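Binary enterotoxin of Clostridium perfringens component a (Clostridium perfringens, PDB 5WTZ) is the enzymatic component of a binary, iota-like enterotoxin, an ADP-ribosyltransferase that binds NAD+ and modifies actin. Local coordinates at residues E293-M301 with I341-N349; I182-L193 with K205-Q213. One frame throughout, in Å; residues are numbered along the deposited sequence.

Contact 1 (E293-M301 with I341-N349); sequences EDIITYRRM and ISTTVLSNN. With NAD (nicotinamide-adenine-dinucleotide), chain B.
Two backbone bonds pair Y298 with T344, the single antiparallel bridge between strands that otherwise splay, their axes at 113°. T344 N gives a short, fairly straight bond to Y298 O (2.7 Å), and Y298 N returns one to T344 O. A water spans I296 O and V345 O beyond the bridge. Among the hydroxyls, T297 OG1 is anti to its own N (chi1 -166°) and lies 2.8 Å from T343 OG1, with T344 O a weaker alternative at 3.1 Å from T297 OG1; T343 OG1 is also bonded to V385 O. T297 and T343 cross at about a right angle.

Two guanidinium groups add charged bonds. R299, extended from CG to NE, sends NH1 to S342 O (2.9 Å); the oxygen lies in the guanidinium plane and is met on an in-plane lone pair. The same NH1 reaches NAD O1N (2.9 Å), while NH2 makes a weak bond to NAD O2A; a salt bridge from NE to E305 holds the group against the pyrophosphate. This is the NAD cleft of the ADP-ribosyltransferase fold: strand 295-301 brings the arginine, and strand 341-344 lies along the nicotinamide, S342 O being 3.5 Å from NAD C4N. S342 OG is bonded to E384, another NAD-binding residue. R300, bent at chi2, instead turns back to the loop after the strand. Its NH2 donates to S347 O (2.9 Å), which lies in the guanidinium plane, and F61 O is a second acceptor. Over one face the N349 amide stacks with planes 10° apart, OD1 making no hydrogen bond to NH1; its stronger polar partner is A354. A water joins R300 NE to L346 O and N348 O.

Over the Y298 ring, S347 CB makes a CH-pi contact, 3.8 Å from the centroid; the ring's OH is hydrogen-bonded to N215 OD1.

Contact 2 (I182-L193 with K205-Q213); sequences IDQGYSLKATGL and KVDADLIKQ
V206 meets L193 and A190 on the apolar side of an antiparallel beta hairpin made by strands 187-198 and 201-211, neighbours in a five-stranded mixed sheet of the first ADP-ribosyltransferase-family region, 201-211 being the middle strand. V206 CG1 packs against A190 CB, and CG2 against L193 CD1 (4.1 Å); helix 120-130 covers V206 and L193 through F126.

At D207 the register slips by one. T191 N and, weakly, G192 N both turn to D207 O (2.8 Å from T191 N), a classic beta bulge, and D207 N bonds back to G192 O. The D207 carboxylate is held by H159. A208 follows opposite A190, its CB 3.6 Å from L188 CG. D209 exchanges two backbone bonds with K189; the T191 and D209 side chains cross at about a right angle, T191 CG2 3.6 Å from D209 CG, and a water links D209 OD1 to T191 OG1.

L210 reaches back to Y186: chi1 (-171°) sends CG toward the tyrosine and an unusual chi2 of 95° lays CD2 over one face of the ring, 3.8 Å from the centroid. I211 pairs with S187 through two nearly straight backbone bonds, its O lying at the edge of the Y186 ring. K212 crosses the ring obliquely on the face opposite L210, its CE 4.0 Å from Y186 CE1; NZ, 5.2 Å from the centroid, offers at most a weak cation-pi attraction. A water ties G185 O, S187 OG and Q213 N together. Q213 OE1 binds N134, and Q213 NE2 donates to S187 OG at 3.0 Å, the oxygen lying 16° out of the Q213 amide plane.

How the contacts relate
Contact 2 closes before contact 1 opens along the chain, and each lies in its own ADP-ribosyltransferase-family region. Both regions hold a five-stranded sheet of the same order, 1-3-5-4-2, but contact 2 is a hairpin of the middle strand and its neighbour in the first sheet, whereas contact 1 joins the outermost strand 295-301 of the second to the edge of a separate three-stranded sheet. NAD is bound in the second half, at contact 1; contact 2 lies away from that pocket. Their centres are 21 Å apart, yet the contacts touch where I296 CD1 packs 3.8 Å from Q213 OE1, so the chain just past strand 201-211 abuts strand 295-301.

Contact 1 (E293-M301 with I341-N349)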
loop_
_atom_site.group_PDB
_atom_site.type_symbol
_atom_site.label_atom_id
_atom_site.label_comp_id
_atom_site.label_asym_id
_atom_site.label_seq_id
_atom_site.Cartn_x
_atom_site.Cartn_y
_atom_site.Cartn_z
ATOM N N GLU A 293 12.732 -10.750 4.824
ATOM C CA GLU A 293 11.521 -10.316 5.529
ATOM C C GLU A 293 10.585 -9.671 4.522
ATOM O O GLU A 293 11.051 -9.115 3.511
ATOM C CB GLU A 293 11.851 -9.319 6.635
ATOM C CG GLU A 293 12.447 -8.011 6.105
ATOM C CD GLU A 293 12.962 -7.120 7.217
ATOM O OE1 GLU A 293 12.226 -6.925 8.205
ATOM O OE2 GLU A 293 14.110 -6.640 7.113
ATOM N N ASP A 294 9.283 -9.728 4.800
ATOM C CA ASP A 294 8.276 -9.136 3.924
ATOM C C ASP A 294 8.634 -7.677 3.710
ATOM O O ASP A 294 8.960 -6.960 4.667
ATOM C CB ASP A 294 6.861 -9.250 4.505
ATOM C CG ASP A 294 6.279 -10.667 4.407
ATOM O OD1 ASP A 294 7.048 -11.658 4.373
ATOM O OD2 ASP A 294 5.036 -10.784 4.392
ATOM N N ILE A 295 8.590 -7.252 2.453
ATOM C CA ILE A 295 8.907 -5.877 2.090
ATOM C C ILE A 295 7.918 -5.407 1.012
ATOM O O ILE A 295 7.401 -6.208 0.221
ATOM C CB ILE A 295 10.390 -5.733 1.609
ATOM C CG1 ILE A 295 10.806 -4.261 1.536
ATOM C CG2 ILE A 295 10.652 -6.491 0.304
ATOM C CD1 ILE A 295 12.333 -4.050 1.396
ATOM N N ILE A 296 7.609 -4.120 1.031
ATOM C CA ILE A 296 6.868 -3.487 -0.051
ATOM C C ILE A 296 7.859 -2.949 -1.096
ATOM O O ILE A 296 8.832 -2.278 -0.748
ATOM C CB ILE A 296 5.975 -2.332 0.466
ATOM C CG1 ILE A 296 4.904 -2.865 1.439
ATOM C CG2 ILE A 296 5.373 -1.584 -0.718
ATOM C CD1 ILE A 296 4.109 -4.073 0.883
ATOM N N THR A 297 7.635 -3.251 -2.374
ATOM C CA THR A 297 8.457 -2.658 -3.427
ATOM C C THR A 297 7.558 -2.134 -4.559
ATOM O O THR A 297 6.372 -2.429 -4.591
ATOM C CB THR A 297 9.504 -3.654 -3.967
ATOM O OG1 THR A 297 10.478 -2.941 -4.740
ATOM C CG2 THR A 297 8.845 -4.795 -4.799
ATOM N N TYR A 298 8.128 -1.352 -5.471
ATOM C CA TYR A 298 7.352 -0.581 -6.454
ATOM C C TYR A 298 7.823 -0.768 -7.894
ATOM O O TYR A 298 8.974 -1.093 -8.151
ATOM C CB TYR A 298 7.407 0.919 -6.116
ATOM C CG TYR A 298 6.895 1.283 -4.731
ATOM C CD1 TYR A 298 7.752 1.259 -3.620
ATOM C CD2 TYR A 298 5.565 1.647 -4.535
ATOM C CE1 TYR A 298 7.282 1.592 -2.349
ATOM C CE2 TYR A 298 5.083 1.984 -3.272
ATOM C CZ TYR A 298 5.938 1.939 -2.192
ATOM O OH TYR A 298 5.450 2.279 -0.959
ATOM N N ARG A 299 6.939 -0.512 -8.850
ATOM C CA ARG A 299 7.340 -0.598 -10.250
ATOM C C ARG A 299 6.490 0.355 -11.072
ATOM O O ARG A 299 5.267 0.372 -10.929
ATOM C CB ARG A 299 7.194 -2.030 -10.791
ATOM C CG ARG A 299 7.609 -2.161 -12.263
ATOM C CD ARG A 299 7.564 -3.619 -12.764
ATOM N NE ARG A 299 7.541 -3.595 -14.222
ATOM C CZ ARG A 299 8.594 -3.308 -14.979
ATOM N NH1 ARG A 299 9.786 -3.077 -14.417
ATOM N NH2 ARG A 299 8.474 -3.267 -16.306
ATOM N N ARG A 300 7.148 1.162 -11.899
ATOM C CA ARG A 300 6.469 1.950 -12.914
ATOM C C ARG A 300 6.290 1.040 -14.116
ATOM O O ARG A 300 7.258 0.686 -14.795
ATOM C CB ARG A 300 7.273 3.205 -13.233
ATOM C CG ARG A 300 7.539 4.069 -11.985
ATOM C CD ARG A 300 6.215 4.464 -11.309
ATOM N NE ARG A 300 6.355 5.097 -9.989
ATOM C CZ ARG A 300 5.802 6.265 -9.661
ATOM N NH1 ARG A 300 5.122 6.955 -10.562
ATOM N NH2 ARG A 300 5.950 6.771 -8.446
ATOM N N MET A 301 5.059 0.592 -14.338
ATOM C CA MET A 301 4.788 -0.442 -15.332
ATOM C C MET A 301 4.330 0.214 -16.625
ATOM O O MET A 301 3.642 1.233 -16.597
ATOM C CB MET A 301 3.714 -1.426 -14.833
ATOM C CG MET A 301 3.911 -1.939 -13.394
ATOM S SD MET A 301 2.477 -2.867 -12.784
ATOM C CE MET A 301 2.734 -4.428 -13.553
ATOM N N ILE A 341 11.508 -9.151 -13.009
ATOM C CA ILE A 341 10.804 -7.939 -12.587
ATOM C C ILE A 341 11.751 -6.922 -11.933
ATOM O O ILE A 341 12.246 -7.141 -10.812
ATOM C CB ILE A 341 9.660 -8.237 -11.602
ATOM C CG1 ILE A 341 8.883 -9.479 -12.034
ATOM C CG2 ILE A 341 8.760 -6.985 -11.464
ATOM C CD1 ILE A 341 7.761 -9.856 -11.054
ATOM N N SER A 342 12.004 -5.828 -12.650
ATOM C CA SER A 342 12.723 -4.677 -12.107
ATOM C C SER A 342 11.802 -3.822 -11.216
ATOM O O SER A 342 10.820 -3.203 -11.673
ATOM C CB SER A 342 13.325 -3.825 -13.232
ATOM O OG SER A 342 14.552 -4.381 -13.704
ATOM N N THR A 343 12.120 -3.797 -9.932
ATOM C CA THR A 343 11.336 -3.018 -8.967
ATOM C C THR A 343 12.248 -2.079 -8.205
ATOM O O THR A 343 13.453 -2.289 -8.142
ATOM C CB THR A 343 10.575 -3.896 -7.929
ATOM O OG1 THR A 343 11.474 -4.334 -6.900
ATOM C CG2 THR A 343 9.907 -5.099 -8.581
ATOM N N THR A 344 11.664 -1.032 -7.634
ATOM C CA THR A 344 12.397 -0.101 -6.801
ATOM C C THR A 344 11.702 -0.018 -5.448
ATOM O O THR A 344 10.480 0.107 -5.369
ATOM C CB THR A 344 12.508 1.302 -7.464
ATOM O OG1 THR A 344 13.157 2.211 -6.572
ATOM C CG2 THR A 344 11.132 1.879 -7.819
ATOM N N VAL A 345 12.474 -0.083 -4.369
ATOM C CA VAL A 345 11.868 -0.071 -3.051
ATOM C C VAL A 345 11.400 1.317 -2.617
ATOM O O VAL A 345 10.802 1.457 -1.540
ATOM C CB VAL A 345 12.820 -0.644 -2.004
ATOM C CG1 VAL A 345 13.161 -2.082 -2.392
ATOM C CG2 VAL A 345 14.075 0.213 -1.873
ATOM N N LEU A 346 11.655 2.336 -3.438
ATOM C CA LEU A 346 11.135 3.672 -3.144
ATOM C C LEU A 346 9.860 3.911 -3.931
ATOM O O LEU A 346 9.718 3.413 -5.047
ATOM C CB LEU A 346 12.149 4.763 -3.482
ATOM C CG LEU A 346 13.554 4.692 -2.856
ATOM C CD1 LEU A 346 14.363 5.909 -3.251
ATOM C CD2 LEU A 346 13.488 4.556 -1.326
ATOM N N SER A 347 8.947 4.686 -3.354
ATOM C CA SER A 347 7.709 5.045 -4.026
ATOM C C SER A 347 7.925 6.217 -4.991
ATOM O O SER A 347 7.047 6.490 -5.821
ATOM C CB SER A 347 6.607 5.391 -3.002
ATOM O OG SER A 347 7.024 6.396 -2.084
ATOM N N ASN A 348 9.083 6.886 -4.886
ATOM C CA ASN A 348 9.470 7.987 -5.790
ATOM C C ASN A 348 9.240 7.652 -7.256
ATOM O O ASN A 348 9.538 6.541 -7.687
ATOM C CB ASN A 348 10.959 8.375 -5.638
ATOM C CG ASN A 348 11.350 8.764 -4.223
ATOM O OD1 ASN A 348 10.989 8.094 -3.260
ATOM N ND2 ASN A 348 12.102 9.846 -4.096
ATOM N N ASN A 349 8.739 8.610 -8.035
ATOM C CA ASN A 349 8.696 8.426 -9.483
ATOM C C ASN A 349 10.123 8.383 -10.046
ATOM O O ASN A 349 11.045 8.892 -9.426
ATOM C CB ASN A 349 7.888 9.539 -10.147
ATOM C CG ASN A 349 7.326 9.130 -11.503
ATOM O OD1 ASN A 349 7.645 8.056 -12.033
ATOM N ND2 ASN A 349 6.482 9.997 -12.080
HETATM P PA NAD B . 11.292 -3.921 -18.670
HETATM O O1A NAD B . 12.127 -4.863 -19.504
HETATM O O2A NAD B . 10.578 -4.422 -17.451
HETATM O O5B NAD B . 10.175 -3.216 -19.596
HETATM C C5B NAD B . 10.418 -2.817 -20.950
HETATM C C4B NAD B . 9.104 -2.792 -21.706
HETATM O O4B NAD B . 8.585 -4.128 -21.735
HETATM C C3B NAD B . 8.064 -1.910 -21.020
HETATM O O3B NAD B . 7.293 -1.243 -22.033
HETATM C C2B NAD B . 7.205 -2.911 -20.260
HETATM O O2B NAD B . 5.855 -2.465 -20.093
HETATM C C1B NAD B . 7.294 -4.167 -21.118
HETATM N N9A NAD B . 7.191 -5.358 -20.250
HETATM C C8A NAD B . 7.985 -5.671 -19.210
HETATM N N7A NAD B . 7.582 -6.838 -18.634
HETATM C C5A NAD B . 6.503 -7.255 -19.306
HETATM C C6A NAD B . 5.581 -8.407 -19.229
HETATM N N6A NAD B . 5.749 -9.353 -18.279
HETATM N N1A NAD B . 4.561 -8.464 -20.120
HETATM C C2A NAD B . 4.393 -7.529 -21.071
HETATM N N3A NAD B . 5.205 -6.463 -21.208
HETATM C C4A NAD B . 6.244 -6.278 -20.360
HETATM O O3 NAD B . 12.267 -2.727 -18.225
HETATM P PN NAD B . 11.897 -1.280 -17.631
HETATM O O1N NAD B . 11.265 -1.483 -16.271
HETATM O O2N NAD B . 11.196 -0.488 -18.709
HETATM O O5D NAD B . 13.386 -0.691 -17.475
HETATM C C5D NAD B . 14.397 -1.383 -16.743
HETATM C C4D NAD B . 15.546 -0.431 -16.469
HETATM O O4D NAD B . 15.160 0.495 -15.451
HETATM C C3D NAD B . 16.725 -1.186 -15.889
HETATM O O3D NAD B . 17.907 -0.403 -16.139
HETATM C C2D NAD B . 16.429 -1.204 -14.406
HETATM O O2D NAD B . 17.627 -1.298 -13.629
HETATM C C1D NAD B . 15.673 0.109 -14.182
HETATM N N1N NAD B . 14.558 -0.001 -13.219
HETATM C C2N NAD B . 13.284 0.212 -13.606
HETATM C C3N NAD B . 12.236 0.107 -12.684
HETATM C C7N NAD B . 10.805 0.345 -13.083
HETATM O O7N NAD B . 10.411 0.168 -14.242
HETATM N N7N NAD B . 10.006 0.789 -12.126
HETATM C C4N NAD B . 12.492 -0.200 -11.353
HETATM C C5N NAD B . 13.810 -0.417 -10.982
HETATM C C6N NAD B . 14.821 -0.308 -11.940
HETATM O O HOH W 1 9.968 -0.150 0.418
HETATM O O HOH W 2 8.356 4.014 -7.847
#

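Contact 2 (I182-L193 with K205-Q213)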
loop_
_atom_site.group_PDB
_atom_site.type_symbol
_atom_site.label_atom_id
_atom_site.label_comp_id
_atom_site.label_asym_id
_atom_site.label_seq_id
_atom_site.Cartn_x
_atom_site.Cartn_y
_atom_site.Cartn_z
ATOM N N ILE A 182 -5.214 7.826 13.656
ATOM C CA ILE A 182 -4.088 6.900 13.579
ATOM C C ILE A 182 -3.016 7.393 12.608
ATOM O O ILE A 182 -3.325 7.847 11.505
ATOM C CB ILE A 182 -4.540 5.495 13.134
ATOM C CG1 ILE A 182 -5.721 5.017 13.979
ATOM C CG2 ILE A 182 -3.377 4.514 13.202
ATOM C CD1 ILE A 182 -6.527 3.924 13.314
ATOM N N ASP A 183 -1.759 7.293 13.028
ATOM C CA ASP A 183 -0.616 7.681 12.201
ATOM C C ASP A 183 -0.572 7.003 10.818
ATOM O O ASP A 183 -1.191 5.956 10.588
ATOM C CB ASP A 183 0.675 7.379 12.965
ATOM C CG ASP A 183 1.833 8.248 12.530
ATOM O OD1 ASP A 183 1.606 9.168 11.717
ATOM O OD2 ASP A 183 2.966 8.020 13.016
ATOM N N GLN A 184 0.167 7.625 9.902
ATOM C CA GLN A 184 0.456 7.060 8.595
ATOM C C GLN A 184 1.341 5.830 8.716
ATOM O O GLN A 184 2.003 5.643 9.737
ATOM C CB GLN A 184 1.160 8.088 7.703
ATOM C CG GLN A 184 0.267 9.087 6.998
ATOM C CD GLN A 184 1.019 9.844 5.914
ATOM O OE1 GLN A 184 0.770 9.657 4.722
ATOM N NE2 GLN A 184 1.953 10.693 6.325
ATOM N N GLY A 185 1.345 4.999 7.673
ATOM C CA GLY A 185 2.300 3.909 7.548
ATOM C C GLY A 185 1.803 2.506 7.850
ATOM O O GLY A 185 2.584 1.555 7.834
ATOM N N TYR A 186 0.509 2.348 8.106
ATOM C CA TYR A 186 0.015 1.032 8.498
ATOM C C TYR A 186 -0.773 0.318 7.414
ATOM O O TYR A 186 -1.160 0.901 6.391
ATOM C CB TYR A 186 -0.845 1.151 9.767
ATOM C CG TYR A 186 -0.069 1.645 10.958
ATOM C CD1 TYR A 186 0.668 0.766 11.746
ATOM C CD2 TYR A 186 -0.051 2.992 11.290
ATOM C CE1 TYR A 186 1.391 1.218 12.834
ATOM C CE2 TYR A 186 0.672 3.455 12.377
ATOM C CZ TYR A 186 1.389 2.564 13.145
ATOM O OH TYR A 186 2.106 3.017 14.227
ATOM N N SER A 187 -1.001 -0.967 7.659
ATOM C CA SER A 187 -1.827 -1.789 6.799
ATOM C C SER A 187 -2.835 -2.599 7.627
ATOM O O SER A 187 -2.692 -2.744 8.843
ATOM C CB SER A 187 -0.958 -2.734 5.965
ATOM O OG SER A 187 0.133 -2.045 5.353
ATOM N N LEU A 188 -3.841 -3.123 6.942
ATOM C CA LEU A 188 -4.874 -3.947 7.546
ATOM C C LEU A 188 -4.718 -5.413 7.158
ATOM O O LEU A 188 -4.600 -5.746 5.972
ATOM C CB LEU A 188 -6.251 -3.418 7.123
ATOM C CG LEU A 188 -7.550 -4.049 7.615
ATOM C CD1 LEU A 188 -8.653 -3.030 7.460
ATOM C CD2 LEU A 188 -7.893 -5.310 6.830
ATOM N N LYS A 189 -4.747 -6.286 8.158
ATOM C CA LYS A 189 -4.704 -7.737 7.954
ATOM C C LYS A 189 -5.923 -8.388 8.583
ATOM O O LYS A 189 -6.093 -8.352 9.815
ATOM C CB LYS A 189 -3.435 -8.326 8.558
ATOM C CG LYS A 189 -3.299 -9.818 8.371
ATOM C CD LYS A 189 -2.081 -10.347 9.090
ATOM C CE LYS A 189 -1.849 -11.814 8.741
ATOM N NZ LYS A 189 -0.729 -12.367 9.531
ATOM N N ALA A 190 -6.768 -8.988 7.752
ATOM C CA ALA A 190 -8.022 -9.555 8.245
ATOM C C ALA A 190 -7.751 -10.780 9.126
ATOM O O ALA A 190 -6.842 -11.571 8.859
ATOM C CB ALA A 190 -8.946 -9.907 7.078
ATOM N N THR A 191 -8.526 -10.900 10.201
ATOM C CA THR A 191 -8.371 -11.950 11.193
ATOM C C THR A 191 -9.670 -12.713 11.391
ATOM O O THR A 191 -9.715 -13.675 12.150
ATOM C CB THR A 191 -7.915 -11.381 12.565
ATOM O OG1 THR A 191 -8.906 -10.471 13.068
ATOM C CG2 THR A 191 -6.593 -10.643 12.431
ATOM N N GLY A 192 -10.744 -12.254 10.747
ATOM C CA GLY A 192 -12.030 -12.927 10.858
ATOM C C GLY A 192 -13.097 -12.262 10.008
ATOM O O GLY A 192 -12.960 -11.092 9.643
ATOM N N LEU A 193 -14.163 -13.003 9.705
ATOM C CA LEU A 193 -15.272 -12.500 8.900
ATOM C C LEU A 193 -16.586 -13.107 9.370
ATOM O O LEU A 193 -16.677 -14.309 9.644
ATOM C CB LEU A 193 -15.059 -12.798 7.407
ATOM C CG LEU A 193 -16.158 -12.358 6.426
ATOM C CD1 LEU A 193 -16.169 -10.835 6.168
ATOM C CD2 LEU A 193 -16.043 -13.098 5.096
ATOM N N LYS A 205 -18.866 -7.923 8.679
ATOM C CA LYS A 205 -17.936 -7.471 9.701
ATOM C C LYS A 205 -16.549 -8.089 9.491
ATOM O O LYS A 205 -16.352 -9.299 9.636
ATOM C CB LYS A 205 -18.470 -7.799 11.087
ATOM C CG LYS A 205 -17.594 -7.341 12.233
ATOM C CD LYS A 205 -18.131 -7.882 13.536
ATOM C CE LYS A 205 -17.089 -7.848 14.630
ATOM N NZ LYS A 205 -17.584 -8.532 15.862
ATOM N N VAL A 206 -15.591 -7.238 9.160
ATOM C CA VAL A 206 -14.201 -7.648 9.015
ATOM C C VAL A 206 -13.461 -7.375 10.321
ATOM O O VAL A 206 -13.291 -6.215 10.719
ATOM C CB VAL A 206 -13.509 -6.907 7.845
ATOM C CG1 VAL A 206 -12.043 -7.315 7.726
ATOM C CG2 VAL A 206 -14.235 -7.182 6.533
ATOM N N ASP A 207 -13.077 -8.437 11.013
ATOM C CA ASP A 207 -12.139 -8.298 12.115
ATOM C C ASP A 207 -10.758 -8.191 11.487
ATOM O O ASP A 207 -10.444 -8.919 10.540
ATOM C CB ASP A 207 -12.198 -9.484 13.078
ATOM C CG ASP A 207 -13.476 -9.507 13.915
ATOM O OD1 ASP A 207 -14.009 -8.431 14.263
ATOM O OD2 ASP A 207 -13.935 -10.615 14.246
ATOM N N ALA A 208 -9.939 -7.278 11.996
ATOM C CA ALA A 208 -8.587 -7.117 11.464
ATOM C C ALA A 208 -7.600 -6.562 12.482
ATOM O O ALA A 208 -7.980 -5.916 13.479
ATOM C CB ALA A 208 -8.618 -6.218 10.235
ATOM N N ASP A 209 -6.330 -6.808 12.197
ATOM C CA ASP A 209 -5.220 -6.228 12.944
ATOM C C ASP A 209 -4.582 -5.072 12.185
ATOM O O ASP A 209 -4.389 -5.127 10.960
ATOM C CB ASP A 209 -4.134 -7.264 13.228
ATOM C CG ASP A 209 -4.530 -8.278 14.289
ATOM O OD1 ASP A 209 -5.527 -8.105 15.012
ATOM O OD2 ASP A 209 -3.808 -9.272 14.396
ATOM N N LEU A 210 -4.231 -4.031 12.923
ATOM C CA LEU A 210 -3.384 -2.989 12.381
ATOM C C LEU A 210 -1.949 -3.488 12.461
ATOM O O LEU A 210 -1.454 -3.756 13.555
ATOM C CB LEU A 210 -3.553 -1.685 13.161
ATOM C CG LEU A 210 -2.858 -0.472 12.544
ATOM C CD1 LEU A 210 -3.824 0.323 11.678
ATOM C CD2 LEU A 210 -2.267 0.386 13.639
ATOM N N ILE A 211 -1.307 -3.646 11.306
ATOM C CA ILE A 211 0.072 -4.107 11.232
ATOM C C ILE A 211 0.921 -3.084 10.502
ATOM O O ILE A 211 0.411 -2.228 9.773
ATOM C CB ILE A 211 0.208 -5.463 10.509
ATOM C CG1 ILE A 211 -0.070 -5.296 9.012
ATOM C CG2 ILE A 211 -0.684 -6.519 11.159
ATOM C CD1 ILE A 211 0.550 -6.403 8.131
ATOM N N LYS A 212 2.227 -3.166 10.705
ATOM C CA LYS A 212 3.133 -2.251 10.040
ATOM C C LYS A 212 4.061 -3.034 9.136
ATOM O O LYS A 212 4.860 -3.842 9.607
ATOM C CB LYS A 212 3.938 -1.442 11.060
ATOM C CG LYS A 212 4.680 -0.261 10.457
ATOM C CD LYS A 212 5.374 0.539 11.541
ATOM C CE LYS A 212 5.060 2.015 11.418
ATOM N NZ LYS A 212 5.481 2.547 10.094
ATOM N N GLN A 213 3.943 -2.800 7.840
ATOM C CA GLN A 213 4.786 -3.475 6.866
ATOM C C GLN A 213 6.058 -2.672 6.634
ATOM O O GLN A 213 6.066 -1.457 6.830
ATOM C CB GLN A 213 4.041 -3.666 5.546
ATOM C CG GLN A 213 2.755 -4.491 5.655
ATOM C CD GLN A 213 2.264 -4.949 4.299
ATOM O OE1 GLN A 213 2.623 -6.038 3.829
ATOM N NE2 GLN A 213 1.441 -4.120 3.651
HETATM O O HOH W 3 2.070 -0.849 6.569
HETATM O O HOH W 4 5.314 1.207 6.881
HETATM O O HOH W 5 -8.085 -8.680 15.000
#